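Local structure of PKS (Streptomyces sp. CNQ431, 5YDA) at residues 186-189 and 190-194; 220-223 and 224-228; 242-245 and 246-249; 332-335 and 336-340. The protein serves as the broadly selective acyltransferase domain of the splenocin polyketide synthase, probably transferring acyl building blocks to its acyl carrier protein. All blocks are in the same frame, centred on the assembly; numbering follows the deposited sequence.

Contact 1: residues 186-189 and 190-194; sequences LMEE and GVRPD
Two backbone bonds turn the chain at Gly190 back onto the last turn of helix 169-188: the outer one runs from Val191 N to Leu186 O at 3.0 Å, and the inner one from Gly190 N to Met187 O at 2.8 Å. Gly190 has a positive phi of 93°, where a side chain would collide with the carbonyl oxygen of Glu189. On the buried side, Leu186 CB and Val191 CB approach to 4.4 Å across the turn, both next to helix 407-420, where they touch Leu415 and Leu418. Met187 carries the packing farther along the exit. Its chain bends at chi3 (100°), bringing the terminal CE to 3.9 Å from Pro193 CD, and the two side chains cross at about a right angle. Met187 CA also makes a CA-H...O contact of 3.3 Å with Val191 O. On the outer side, the extended Arg192 lays one face of its guanidinium over Met187 O, 3.4 Å from CZ, with that oxygen offset toward the rim of the group and no hydrogen bond formed. Glu188 OE1 remains 4.2 Å from Arg192 NH2, so the opposite charges attract at most loosely. Positive phi, paired 6→1 and 5→2 bonds and an apolar contact across them define a Schellman motif, here ending the helix before strand 195-198.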
ATOM      1  N   LEU A 186      -4.375  -8.949  -5.920  1.00 25.77           N
ATOM      2  CA  LEU A 186      -3.512  -9.870  -5.182  1.00 29.23           C
ATOM      3  C   LEU A 186      -4.322 -10.989  -4.537  1.00 28.39           C
ATOM      4  O   LEU A 186      -3.883 -12.144  -4.501  1.00 28.71           O
ATOM      5  CB  LEU A 186      -2.706  -9.105  -4.124  1.00 29.16           C
ATOM      6  CG  LEU A 186      -1.491  -8.372  -4.697  1.00 30.12           C
ATOM      7  CD1 LEU A 186      -1.059  -7.266  -3.782  1.00 38.37           C
ATOM      8  CD2 LEU A 186      -0.380  -9.358  -4.848  1.00 35.73           C
ATOM      9  N   MET A 187      -5.510 -10.665  -4.021  1.00 27.79           N
ATOM     10  CA  MET A 187      -6.324 -11.680  -3.364  1.00 31.15           C
ATOM     11  C   MET A 187      -6.792 -12.739  -4.359  1.00 36.53           C
ATOM     12  O   MET A 187      -6.791 -13.936  -4.046  1.00 34.87           O
ATOM     13  CB  MET A 187      -7.500 -11.019  -2.651  1.00 29.36           C
ATOM     14  CG  MET A 187      -7.076 -10.174  -1.428  1.00 28.70           C
ATOM     15  SD  MET A 187      -8.374  -9.040  -0.869  1.00 35.12           S
ATOM     16  CE  MET A 187      -9.066  -9.931   0.522  1.00 40.83           C
ATOM     17  N   GLU A 188      -7.141 -12.328  -5.582  1.00 32.00           N
ATOM     18  CA  GLU A 188      -7.505 -13.318  -6.590  1.00 34.26           C
ATOM     19  C   GLU A 188      -6.323 -14.202  -6.970  1.00 33.96           C
ATOM     20  O   GLU A 188      -6.521 -15.361  -7.340  1.00 40.40           O
ATOM     21  CB  GLU A 188      -8.091 -12.639  -7.826  1.00 37.14           C
ATOM     22  CG  GLU A 188      -9.453 -12.014  -7.555  1.00 45.23           C
ATOM     23  CD  GLU A 188     -10.507 -13.062  -7.236  1.00 57.97           C
ATOM     24  OE1 GLU A 188     -11.252 -12.883  -6.246  1.00 57.35           O
ATOM     25  OE2 GLU A 188     -10.576 -14.076  -7.972  1.00 59.67           O
ATOM     26  N   GLU A 189      -5.095 -13.695  -6.882  1.00 33.82           N
ATOM     27  CA  GLU A 189      -3.946 -14.573  -7.050  1.00 31.49           C
ATOM     28  C   GLU A 189      -3.737 -15.499  -5.859  1.00 32.94           C
ATOM     29  O   GLU A 189      -2.789 -16.291  -5.877  1.00 37.51           O
ATOM     30  CB  GLU A 189      -2.659 -13.768  -7.267  1.00 32.99           C
ATOM     31  CG  GLU A 189      -2.692 -12.785  -8.408  1.00 38.61           C
ATOM     32  CD  GLU A 189      -2.453 -13.436  -9.764  1.00 45.59           C
ATOM     33  OE1 GLU A 189      -2.858 -12.826 -10.782  1.00 42.67           O
ATOM     34  OE2 GLU A 189      -1.864 -14.543  -9.808  1.00 40.05           O
ATOM     35  N   GLY A 190      -4.551 -15.409  -4.813  1.00 34.14           N
ATOM     36  CA  GLY A 190      -4.355 -16.249  -3.652  1.00 33.40           C
ATOM     37  C   GLY A 190      -3.515 -15.647  -2.546  1.00 33.52           C
ATOM     38  O   GLY A 190      -3.250 -16.334  -1.549  1.00 33.16           O
ATOM     39  N   VAL A 191      -3.085 -14.395  -2.676  1.00 30.89           N
ATOM     40  CA  VAL A 191      -2.391 -13.703  -1.589  1.00 30.84           C
ATOM     41  C   VAL A 191      -3.475 -12.976  -0.803  1.00 30.68           C
ATOM     42  O   VAL A 191      -3.854 -11.837  -1.109  1.00 29.74           O
ATOM     43  CB  VAL A 191      -1.305 -12.760  -2.101  1.00 33.43           C
ATOM     44  CG1 VAL A 191      -0.631 -12.043  -0.934  1.00 28.42           C
ATOM     45  CG2 VAL A 191      -0.276 -13.532  -2.899  1.00 31.35           C
ATOM     46  N   ARG A 192      -3.990 -13.651   0.208  1.00 26.48           N
ATOM     47  CA  ARG A 192      -5.019 -13.053   1.041  1.00 29.59           C
ATOM     48  C   ARG A 192      -4.405 -12.593   2.346  1.00 30.25           C
ATOM     49  O   ARG A 192      -3.641 -13.338   2.976  1.00 30.90           O
ATOM     50  CB  ARG A 192      -6.155 -14.041   1.306  1.00 32.01           C
ATOM     51  CG  ARG A 192      -6.917 -14.396   0.029  1.00 37.43           C
ATOM     52  CD  ARG A 192      -8.304 -15.020   0.252  1.00 43.98           C
ATOM     53  NE  ARG A 192      -9.125 -14.827  -0.950  1.00 53.57           N
ATOM     54  CZ  ARG A 192      -9.025 -15.559  -2.064  1.00 49.03           C
ATOM     55  NH1 ARG A 192      -8.157 -16.566  -2.131  1.00 48.46           N
ATOM     56  NH2 ARG A 192      -9.800 -15.294  -3.115  1.00 47.45           N
ATOM     57  N   PRO A 193      -4.673 -11.369   2.766  1.00 26.31           N
ATOM     58  CA  PRO A 193      -3.980 -10.846   3.938  1.00 27.99           C
ATOM     59  C   PRO A 193      -4.564 -11.427   5.215  1.00 30.03           C
ATOM     60  O   PRO A 193      -5.779 -11.590   5.349  1.00 29.79           O
ATOM     61  CB  PRO A 193      -4.218  -9.335   3.834  1.00 23.80           C
ATOM     62  CG  PRO A 193      -5.555  -9.234   3.116  1.00 24.63           C
ATOM     63  CD  PRO A 193      -5.582 -10.384   2.152  1.00 22.95           C
ATOM     64  N   ASP A 194      -3.677 -11.735   6.162  1.00 25.38           N
ATOM     65  CA  ASP A 194      -4.100 -12.095   7.508  1.00 28.60           C
ATOM     66  C   ASP A 194      -4.379 -10.876   8.372  1.00 30.16           C
ATOM     67  O   ASP A 194      -5.048 -11.003   9.407  1.00 28.53           O
ATOM     68  CB  ASP A 194      -3.040 -12.975   8.167  1.00 26.26           C
ATOM     69  CG  ASP A 194      -2.701 -14.166   7.310  1.00 35.67           C
ATOM     70  OD1 ASP A 194      -3.575 -15.064   7.202  1.00 32.05           O
ATOM     71  OD2 ASP A 194      -1.604 -14.176   6.695  1.00 32.42           O
TER

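Contact 2: residues 220-223 and 224-228; sequences PVVA and ERIRL
Four main-chain bonds of the i to i+4 kind join 220-223 to 224-228, and their lengths fit a helical turn: Glu224 N to Pro220 O is 3.0 Å, Arg225 N to Val221 O 2.8 Å, Ile226 N to Val222 O 3.0 Å and Arg227 N to Ala223 O 3.2 Å. The helix is kinked at Pro220, whose ring nitrogen has no bond to the preceding turn.

The apolar part is small. Val222 CG1 meets Ile226 CD1 at 4.0 Å, the two branched side chains crossing obliquely one turn apart on the same side of the helix.

Charge pairing occupies a different side. Arg227 NH1 forms a salt bridge with Glu224 OE1 at 2.9 Å and a weak hydrogen bond with Glu224 OE2 at 3.2 Å, so a single nitrogen is shared by both oxygens of the carboxylate, whose CD lies in the guanidinium plane at its edge. The two chains are shaped differently to meet: Arg227 is extended from CG to NE, while Glu224 folds at chi2 (-57°), which swings its carboxylate toward Arg227; its CG lies 3.3 Å from Pro220 O. Arg227 NH2 has a second partner in Ala151 O.

Arg225 points elsewhere, with CG anti to the backbone N (chi1 179°). Its straight chain carries NE to Thr349 OG1 and NH2 to Ser200 OG, in the probable nucleophile elbow. Around this turn of helix 215-231, Val222 and Ile226 pack on helix 169-188, Val222 and Arg225 on helix 201-210, and Val221 and Arg225 on Phe309 of helix 306-313.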
ATOM      1  N   PRO A 220     -18.831   6.767  -2.187  1.00 23.06           N
ATOM      2  CA  PRO A 220     -19.285   8.164  -2.069  1.00 22.63           C
ATOM      3  C   PRO A 220     -18.957   8.792  -0.717  1.00 20.10           C
ATOM      4  O   PRO A 220     -18.754  10.007  -0.652  1.00 22.92           O
ATOM      5  CB  PRO A 220     -20.808   8.078  -2.307  1.00 24.04           C
ATOM      6  CG  PRO A 220     -21.176   6.665  -2.015  1.00 24.75           C
ATOM      7  CD  PRO A 220     -19.956   5.809  -2.240  1.00 23.51           C
ATOM      8  N   VAL A 221     -18.872   8.006   0.355  1.00 23.83           N
ATOM      9  CA  VAL A 221     -18.592   8.568   1.676  1.00 21.63           C
ATOM     10  C   VAL A 221     -17.148   9.049   1.757  1.00 23.76           C
ATOM     11  O   VAL A 221     -16.868  10.158   2.234  1.00 21.69           O
ATOM     12  CB  VAL A 221     -18.895   7.536   2.776  1.00 21.97           C
ATOM     13  CG1 VAL A 221     -18.388   8.043   4.123  1.00 22.36           C
ATOM     14  CG2 VAL A 221     -20.394   7.250   2.841  1.00 22.31           C
ATOM     15  N   VAL A 222     -16.208   8.214   1.304  1.00 23.02           N
ATOM     16  CA  VAL A 222     -14.814   8.648   1.202  1.00 22.15           C
ATOM     17  C   VAL A 222     -14.707   9.908   0.348  1.00 22.20           C
ATOM     18  O   VAL A 222     -13.967  10.840   0.686  1.00 23.85           O
ATOM     19  CB  VAL A 222     -13.949   7.501   0.640  1.00 25.22           C
ATOM     20  CG1 VAL A 222     -12.529   7.992   0.338  1.00 21.88           C
ATOM     21  CG2 VAL A 222     -13.933   6.332   1.623  1.00 17.78           C
ATOM     22  N   ALA A 223     -15.467   9.978  -0.752  1.00 21.29           N
ATOM     23  CA  ALA A 223     -15.431  11.177  -1.585  1.00 22.59           C
ATOM     24  C   ALA A 223     -15.866  12.413  -0.803  1.00 26.04           C
ATOM     25  O   ALA A 223     -15.226  13.465  -0.893  1.00 27.26           O
ATOM     26  CB  ALA A 223     -16.298  10.996  -2.829  1.00 20.81           C
ATOM     27  N   GLU A 224     -16.960  12.315  -0.032  1.00 21.38           N
ATOM     28  CA  GLU A 224     -17.395  13.482   0.734  1.00 20.95           C
ATOM     29  C   GLU A 224     -16.463  13.752   1.916  1.00 23.14           C
ATOM     30  O   GLU A 224     -16.323  14.901   2.345  1.00 24.65           O
ATOM     31  CB  GLU A 224     -18.843  13.313   1.233  1.00 25.73           C
ATOM     32  CG  GLU A 224     -19.895  12.980   0.144  1.00 26.92           C
ATOM     33  CD  GLU A 224     -19.978  14.010  -1.007  1.00 32.14           C
ATOM     34  OE1 GLU A 224     -20.537  13.662  -2.086  1.00 31.61           O
ATOM     35  OE2 GLU A 224     -19.508  15.161  -0.836  1.00 30.37           O
ATOM     36  N   ARG A 225     -15.831  12.716   2.466  1.00 19.68           N
ATOM     37  CA  ARG A 225     -14.829  12.948   3.497  1.00 24.53           C
ATOM     38  C   ARG A 225     -13.722  13.852   2.964  1.00 24.21           C
ATOM     39  O   ARG A 225     -13.339  14.837   3.608  1.00 22.15           O
ATOM     40  CB  ARG A 225     -14.268  11.611   3.979  1.00 17.37           C
ATOM     41  CG  ARG A 225     -13.197  11.749   5.023  1.00 21.83           C
ATOM     42  CD  ARG A 225     -12.692  10.376   5.421  1.00 25.08           C
ATOM     43  NE  ARG A 225     -11.677  10.444   6.458  1.00 29.87           N
ATOM     44  CZ  ARG A 225     -10.372  10.561   6.227  1.00 28.57           C
ATOM     45  NH1 ARG A 225      -9.920  10.614   4.986  1.00 25.24           N
ATOM     46  NH2 ARG A 225      -9.516  10.612   7.248  1.00 27.74           N
ATOM     47  N   ILE A 226     -13.255  13.565   1.749  1.00 22.99           N
ATOM     48  CA  ILE A 226     -12.198  14.354   1.122  1.00 23.19           C
ATOM     49  C   ILE A 226     -12.646  15.794   0.920  1.00 26.98           C
ATOM     50  O   ILE A 226     -11.910  16.736   1.236  1.00 28.42           O
ATOM     51  CB  ILE A 226     -11.779  13.691  -0.202  1.00 25.22           C
ATOM     52  CG1 ILE A 226     -11.092  12.351   0.086  1.00 19.04           C
ATOM     53  CG2 ILE A 226     -10.935  14.633  -1.046  1.00 25.02           C
ATOM     54  CD1 ILE A 226     -11.095  11.397  -1.089  1.00 19.49           C
ATOM     55  N   ARG A 227     -13.865  15.995   0.401  1.00 25.12           N
ATOM     56  CA  ARG A 227     -14.340  17.362   0.174  1.00 26.07           C
ATOM     57  C   ARG A 227     -14.481  18.128   1.481  1.00 24.15           C
ATOM     58  O   ARG A 227     -14.156  19.320   1.543  1.00 25.11           O
ATOM     59  CB  ARG A 227     -15.680  17.363  -0.564  1.00 26.58           C
ATOM     60  CG  ARG A 227     -15.626  16.776  -1.954  1.00 25.41           C
ATOM     61  CD  ARG A 227     -17.006  16.818  -2.576  1.00 25.16           C
ATOM     62  NE  ARG A 227     -16.939  16.505  -3.996  1.00 27.45           N
ATOM     63  CZ  ARG A 227     -17.633  15.539  -4.571  1.00 29.78           C
ATOM     64  NH1 ARG A 227     -18.459  14.796  -3.841  1.00 26.15           N
ATOM     65  NH2 ARG A 227     -17.515  15.332  -5.870  1.00 30.60           N
ATOM     66  N   LEU A 228     -14.974  17.466   2.534  1.00 20.81           N
ATOM     67  CA  LEU A 228     -15.118  18.134   3.828  1.00 25.92           C
ATOM     68  C   LEU A 228     -13.757  18.486   4.433  1.00 28.98           C
ATOM     69  O   LEU A 228     -13.593  19.557   5.028  1.00 29.22           O
ATOM     70  CB  LEU A 228     -15.928  17.266   4.790  1.00 23.33           C
ATOM     71  CG  LEU A 228     -17.424  17.142   4.435  1.00 31.32           C
ATOM     72  CD1 LEU A 228     -18.108  16.100   5.306  1.00 25.92           C
ATOM     73  CD2 LEU A 228     -18.143  18.495   4.562  1.00 27.24           C
TER

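Contact 3: residues 242-245 and 246-249; sequences CADT and VLPL
The flat carboxylate of Asp244 meets Leu247 through one oxygen: OD2 comes to 4.3 Å from the methyl CD1, a loose approach that makes no bond across the turn. The planar peptide groups do the tighter work. Ala243 O takes Leu247 N at 2.8 Å, with an N-H...O angle of 161°. The same oxygen lies 3.0 Å from Val246 N, but there the N-H...O angle falls to 125° and the bond is weak. Val246 N also reaches back weakly to Cys242 O at 3.4 Å. The Val246 amide is therefore shared between two weak bonds, consistent with a helix that is tightening toward the 3-10 segment 247-249. Pro248 comes next and has no N-H to give; its ring carbon CD instead sits 3.2 Å from Asp244 O, where a helical amide would otherwise bond. Leu249 N then bonds to Val246 O at 2.9 Å, the i to i+3 spacing of a 3-10 turn.

Side chains add carbon contacts to these carbonyls. With CG1 of Val246 anti to the backbone N (chi1 178°), CG2 is left beside that N, 3.6 Å from Cys242 O. Leu247 leans its CB and CG over Ala243 O. Beneath this surface turn, buried Val246 rests on Cys265 and Val267 of strand 264-269, while Leu249 touches Leu277 and Leu281 of helix 271-283, before the chain enters strand 254-261.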
ATOM      1  N   CYS A 242      10.971  12.523  15.949  1.00 30.42           N
ATOM      2  CA  CYS A 242      10.008  11.767  16.732  1.00 35.47           C
ATOM      3  C   CYS A 242       9.077  12.704  17.483  1.00 38.63           C
ATOM      4  O   CYS A 242       9.393  13.871  17.741  1.00 38.55           O
ATOM      5  CB  CYS A 242      10.700  10.854  17.726  1.00 39.73           C
ATOM      6  SG  CYS A 242      11.583  11.769  18.967  1.00 49.60           S
ATOM      7  N   ALA A 243       7.906  12.170  17.829  1.00 36.82           N
ATOM      8  CA  ALA A 243       6.857  12.991  18.415  1.00 41.87           C
ATOM      9  C   ALA A 243       7.305  13.655  19.712  1.00 44.40           C
ATOM     10  O   ALA A 243       6.877  14.778  20.001  1.00 43.01           O
ATOM     11  CB  ALA A 243       5.612  12.135  18.648  1.00 35.99           C
ATOM     12  N   ASP A 244       8.147  12.979  20.506  1.00 45.03           N
ATOM     13  CA  ASP A 244       8.621  13.550  21.769  1.00 44.79           C
ATOM     14  C   ASP A 244       9.349  14.872  21.550  1.00 45.29           C
ATOM     15  O   ASP A 244       9.234  15.796  22.362  1.00 50.98           O
ATOM     16  CB  ASP A 244       9.538  12.558  22.486  1.00 49.02           C
ATOM     17  CG  ASP A 244       8.766  11.440  23.169  1.00 60.78           C
ATOM     18  OD1 ASP A 244       9.399  10.439  23.574  1.00 64.77           O
ATOM     19  OD2 ASP A 244       7.525  11.567  23.302  1.00 59.50           O
ATOM     20  N   THR A 245      10.104  14.982  20.461  1.00 41.25           N
ATOM     21  CA  THR A 245      10.766  16.241  20.144  1.00 39.82           C
ATOM     22  C   THR A 245       9.773  17.299  19.664  1.00 36.61           C
ATOM     23  O   THR A 245       9.984  18.499  19.882  1.00 38.54           O
ATOM     24  CB  THR A 245      11.844  15.984  19.085  1.00 41.23           C
ATOM     25  OG1 THR A 245      12.842  15.110  19.627  1.00 43.60           O
ATOM     26  CG2 THR A 245      12.487  17.286  18.619  1.00 35.83           C
ATOM     27  N   VAL A 246       8.690  16.888  19.017  1.00 37.04           N
ATOM     28  CA  VAL A 246       7.774  17.866  18.438  1.00 35.22           C
ATOM     29  C   VAL A 246       6.745  18.349  19.457  1.00 31.99           C
ATOM     30  O   VAL A 246       6.384  19.531  19.473  1.00 34.22           O
ATOM     31  CB  VAL A 246       7.108  17.257  17.192  1.00 38.64           C
ATOM     32  CG1 VAL A 246       6.116  18.223  16.598  1.00 29.87           C
ATOM     33  CG2 VAL A 246       8.185  16.869  16.174  1.00 36.65           C
ATOM     34  N   LEU A 247       6.253  17.457  20.315  1.00 34.89           N
ATOM     35  CA  LEU A 247       5.159  17.796  21.231  1.00 38.39           C
ATOM     36  C   LEU A 247       5.339  19.123  21.962  1.00 37.06           C
ATOM     37  O   LEU A 247       4.405  19.937  21.933  1.00 39.05           O
ATOM     38  CB  LEU A 247       4.959  16.643  22.230  1.00 40.01           C
ATOM     39  CG  LEU A 247       3.979  15.544  21.821  1.00 46.49           C
ATOM     40  CD1 LEU A 247       4.235  14.255  22.601  1.00 44.41           C
ATOM     41  CD2 LEU A 247       2.558  16.038  22.039  1.00 46.47           C
ATOM     42  N   PRO A 248       6.479  19.421  22.604  1.00 34.54           N
ATOM     43  CA  PRO A 248       6.575  20.690  23.346  1.00 33.87           C
ATOM     44  C   PRO A 248       6.437  21.935  22.489  1.00 37.71           C
ATOM     45  O   PRO A 248       6.154  23.003  23.046  1.00 41.43           O
ATOM     46  CB  PRO A 248       7.959  20.623  24.012  1.00 32.42           C
ATOM     47  CG  PRO A 248       8.683  19.528  23.330  1.00 38.19           C
ATOM     48  CD  PRO A 248       7.658  18.565  22.841  1.00 34.07           C
ATOM     49  N   LEU A 249       6.605  21.845  21.164  1.00 37.88           N
ATOM     50  CA  LEU A 249       6.473  23.000  20.278  1.00 35.58           C
ATOM     51  C   LEU A 249       5.030  23.294  19.876  1.00 40.04           C
ATOM     52  O   LEU A 249       4.793  24.253  19.131  1.00 37.16           O
ATOM     53  CB  LEU A 249       7.314  22.794  19.019  1.00 42.98           C
ATOM     54  CG  LEU A 249       8.794  22.456  19.219  1.00 42.92           C
ATOM     55  CD1 LEU A 249       9.495  22.382  17.888  1.00 35.47           C
ATOM     56  CD2 LEU A 249       9.440  23.512  20.086  1.00 44.24           C
TER

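Contact 4: residues 332-335 and 336-340; sequences DWAT and DAQAT
Gln338 OE1 is gripped twice, by Thr335 N at 2.9 Å and by a water that donates to it at 2.7 Å. The bond from Thr335 N is almost straight (170° at the hydrogen), although its donor stands above the plane of the side-chain amide instead of on a lone pair. The water also donates to Trp333 O at 2.8 Å, bridging the end of strand 332-333 to the glutamine. In return, Gln338 N donates to Thr335 OG1 at 3.0 Å, with an angle of 154°. The two reciprocal bonds form a capping box at the start of helix 336-339, with Thr335 as N-cap and Gln338 as N3. Thr335 OG1 sits between its own backbone N and carbonyl carbon (chi1 65°), which points it at the Gln338 amide. Gln338 is extended beyond CG, and its chain slants over the threonine, CG passing close to OG1. The first i to i+4 bond of the turn runs from Ala339 N to Thr335 O at 2.8 Å.

Where the helix ends, Thr340 sends two donors back to Asp336 O, from opposite faces of its plane: the hydroxyl OG1 at 2.7 Å and the backbone N at 3.2 Å. Outside the turn, Ala334 is backbone-bonded to Tyr325 of the neighbouring strand 325-327, Trp333 makes a cation-pi contact with Arg365, and Ala339 O accepts from Trp345 NE1.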
ATOM      1  N   ASP A 332      -3.882   0.064  17.652  1.00 27.16           N
ATOM      2  CA  ASP A 332      -4.086  -1.298  18.125  1.00 25.81           C
ATOM      3  C   ASP A 332      -5.161  -1.955  17.266  1.00 25.32           C
ATOM      4  O   ASP A 332      -5.829  -1.301  16.457  1.00 27.38           O
ATOM      5  CB  ASP A 332      -4.500  -1.292  19.604  1.00 31.20           C
ATOM      6  CG  ASP A 332      -4.145  -2.585  20.336  1.00 34.91           C
ATOM      7  OD1 ASP A 332      -3.636  -3.553  19.712  1.00 29.54           O
ATOM      8  OD2 ASP A 332      -4.387  -2.618  21.564  1.00 42.74           O
ATOM      9  N   TRP A 333      -5.334  -3.260  17.447  1.00 27.99           N
ATOM     10  CA  TRP A 333      -6.385  -3.990  16.741  1.00 31.09           C
ATOM     11  C   TRP A 333      -7.759  -3.376  16.985  1.00 28.08           C
ATOM     12  O   TRP A 333      -8.115  -3.037  18.118  1.00 32.43           O
ATOM     13  CB  TRP A 333      -6.372  -5.455  17.174  1.00 27.59           C
ATOM     14  CG  TRP A 333      -5.058  -6.097  16.875  1.00 32.58           C
ATOM     15  CD1 TRP A 333      -4.030  -6.320  17.752  1.00 31.72           C
ATOM     16  CD2 TRP A 333      -4.605  -6.564  15.594  1.00 29.01           C
ATOM     17  NE1 TRP A 333      -2.970  -6.912  17.093  1.00 34.87           N
ATOM     18  CE2 TRP A 333      -3.297  -7.070  15.769  1.00 31.36           C
ATOM     19  CE3 TRP A 333      -5.175  -6.600  14.318  1.00 28.70           C
ATOM     20  CZ2 TRP A 333      -2.557  -7.612  14.715  1.00 33.09           C
ATOM     21  CZ3 TRP A 333      -4.439  -7.151  13.268  1.00 26.50           C
ATOM     22  CH2 TRP A 333      -3.146  -7.643  13.475  1.00 27.32           C
ATOM     23  N   ALA A 334      -8.515  -3.190  15.911  1.00 27.95           N
ATOM     24  CA  ALA A 334      -9.852  -2.628  16.050  1.00 31.72           C
ATOM     25  C   ALA A 334     -10.793  -3.679  16.623  1.00 30.78           C
ATOM     26  O   ALA A 334     -10.796  -4.833  16.178  1.00 27.32           O
ATOM     27  CB  ALA A 334     -10.379  -2.132  14.705  1.00 26.10           C
ATOM     28  N   THR A 335     -11.579  -3.279  17.618  1.00 28.29           N
ATOM     29  CA  THR A 335     -12.600  -4.163  18.160  1.00 34.88           C
ATOM     30  C   THR A 335     -13.841  -4.146  17.269  1.00 35.69           C
ATOM     31  O   THR A 335     -14.076  -3.201  16.500  1.00 30.70           O
ATOM     32  CB  THR A 335     -12.989  -3.748  19.584  1.00 33.58           C
ATOM     33  OG1 THR A 335     -13.606  -2.455  19.549  1.00 34.80           O
ATOM     34  CG2 THR A 335     -11.768  -3.682  20.497  1.00 27.83           C
ATOM     35  N   ASP A 336     -14.644  -5.216  17.381  1.00 35.98           N
ATOM     36  CA  ASP A 336     -15.936  -5.251  16.700  1.00 29.26           C
ATOM     37  C   ASP A 336     -16.774  -4.034  17.053  1.00 29.21           C
ATOM     38  O   ASP A 336     -17.429  -3.448  16.183  1.00 32.91           O
ATOM     39  CB  ASP A 336     -16.699  -6.526  17.057  1.00 30.00           C
ATOM     40  CG  ASP A 336     -16.069  -7.767  16.478  1.00 38.78           C
ATOM     41  OD1 ASP A 336     -15.136  -7.651  15.646  1.00 39.87           O
ATOM     42  OD2 ASP A 336     -16.511  -8.872  16.857  1.00 42.71           O
ATOM     43  N   ALA A 337     -16.761  -3.628  18.329  1.00 31.31           N
ATOM     44  CA  ALA A 337     -17.541  -2.458  18.738  1.00 33.63           C
ATOM     45  C   ALA A 337     -17.053  -1.194  18.043  1.00 34.17           C
ATOM     46  O   ALA A 337     -17.859  -0.339  17.645  1.00 32.80           O
ATOM     47  CB  ALA A 337     -17.477  -2.281  20.257  1.00 27.78           C
ATOM     48  N   GLN A 338     -15.731  -1.045  17.914  1.00 30.64           N
ATOM     49  CA  GLN A 338     -15.177   0.128  17.240  1.00 33.74           C
ATOM     50  C   GLN A 338     -15.503   0.105  15.755  1.00 28.23           C
ATOM     51  O   GLN A 338     -15.983   1.100  15.196  1.00 26.48           O
ATOM     52  CB  GLN A 338     -13.659   0.189  17.451  1.00 32.78           C
ATOM     53  CG  GLN A 338     -13.220   0.668  18.830  1.00 27.28           C
ATOM     54  CD  GLN A 338     -11.789   0.263  19.147  1.00 32.90           C
ATOM     55  OE1 GLN A 338     -11.159  -0.500  18.405  1.00 29.90           O
ATOM     56  NE2 GLN A 338     -11.272   0.762  20.260  1.00 35.15           N
ATOM     57  N   ALA A 339     -15.245  -1.031  15.096  1.00 29.31           N
ATOM     58  CA  ALA A 339     -15.435  -1.100  13.650  1.00 28.65           C
ATOM     59  C   ALA A 339     -16.850  -0.720  13.252  1.00 31.12           C
ATOM     60  O   ALA A 339     -17.058  -0.148  12.178  1.00 32.94           O
ATOM     61  CB  ALA A 339     -15.103  -2.501  13.136  1.00 25.40           C
ATOM     62  N   THR A 340     -17.834  -1.019  14.102  1.00 30.59           N
ATOM     63  CA  THR A 340     -19.241  -0.836  13.767  1.00 33.27           C
ATOM     64  C   THR A 340     -19.836   0.415  14.382  1.00 31.63           C
ATOM     65  O   THR A 340     -21.057   0.588  14.337  1.00 33.03           O
ATOM     66  CB  THR A 340     -20.051  -2.059  14.199  1.00 33.13           C
ATOM     67  OG1 THR A 340     -19.854  -2.288  15.605  1.00 31.94           O
ATOM     68  CG2 THR A 340     -19.609  -3.284  13.409  1.00 27.70           C
TER
HETATM   69  O   HOH W   1      -8.565  -0.491  19.276  1.00 25.39           O
HETATM   70  O   HOH W   2     -12.239  -7.226  15.927  1.00 32.18           O

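The contacts follow one another along the chain, and none touches another. Contact 2 comes nearest to the probable active site, since Arg225 reaches Ser200 in the GxSxG pattern; contact 1 leads into strand 195-198, which runs up to that elbow. Contacts 1 and 4 approach most closely, nearest atoms about 5 Å apart, and both adjoin the mixed sheet: strand 325-327 lies between strands 195-198 and 332-333. Contact 3 belongs with the separate antiparallel sheet of strands 235-239, 254-261, 264-269 and 288-290, and its centre is 39 Å from that of contact 1, across the chain's centre. Contacts 2 and 4 have centres 22 Å apart, and nearest atoms about 12 Å.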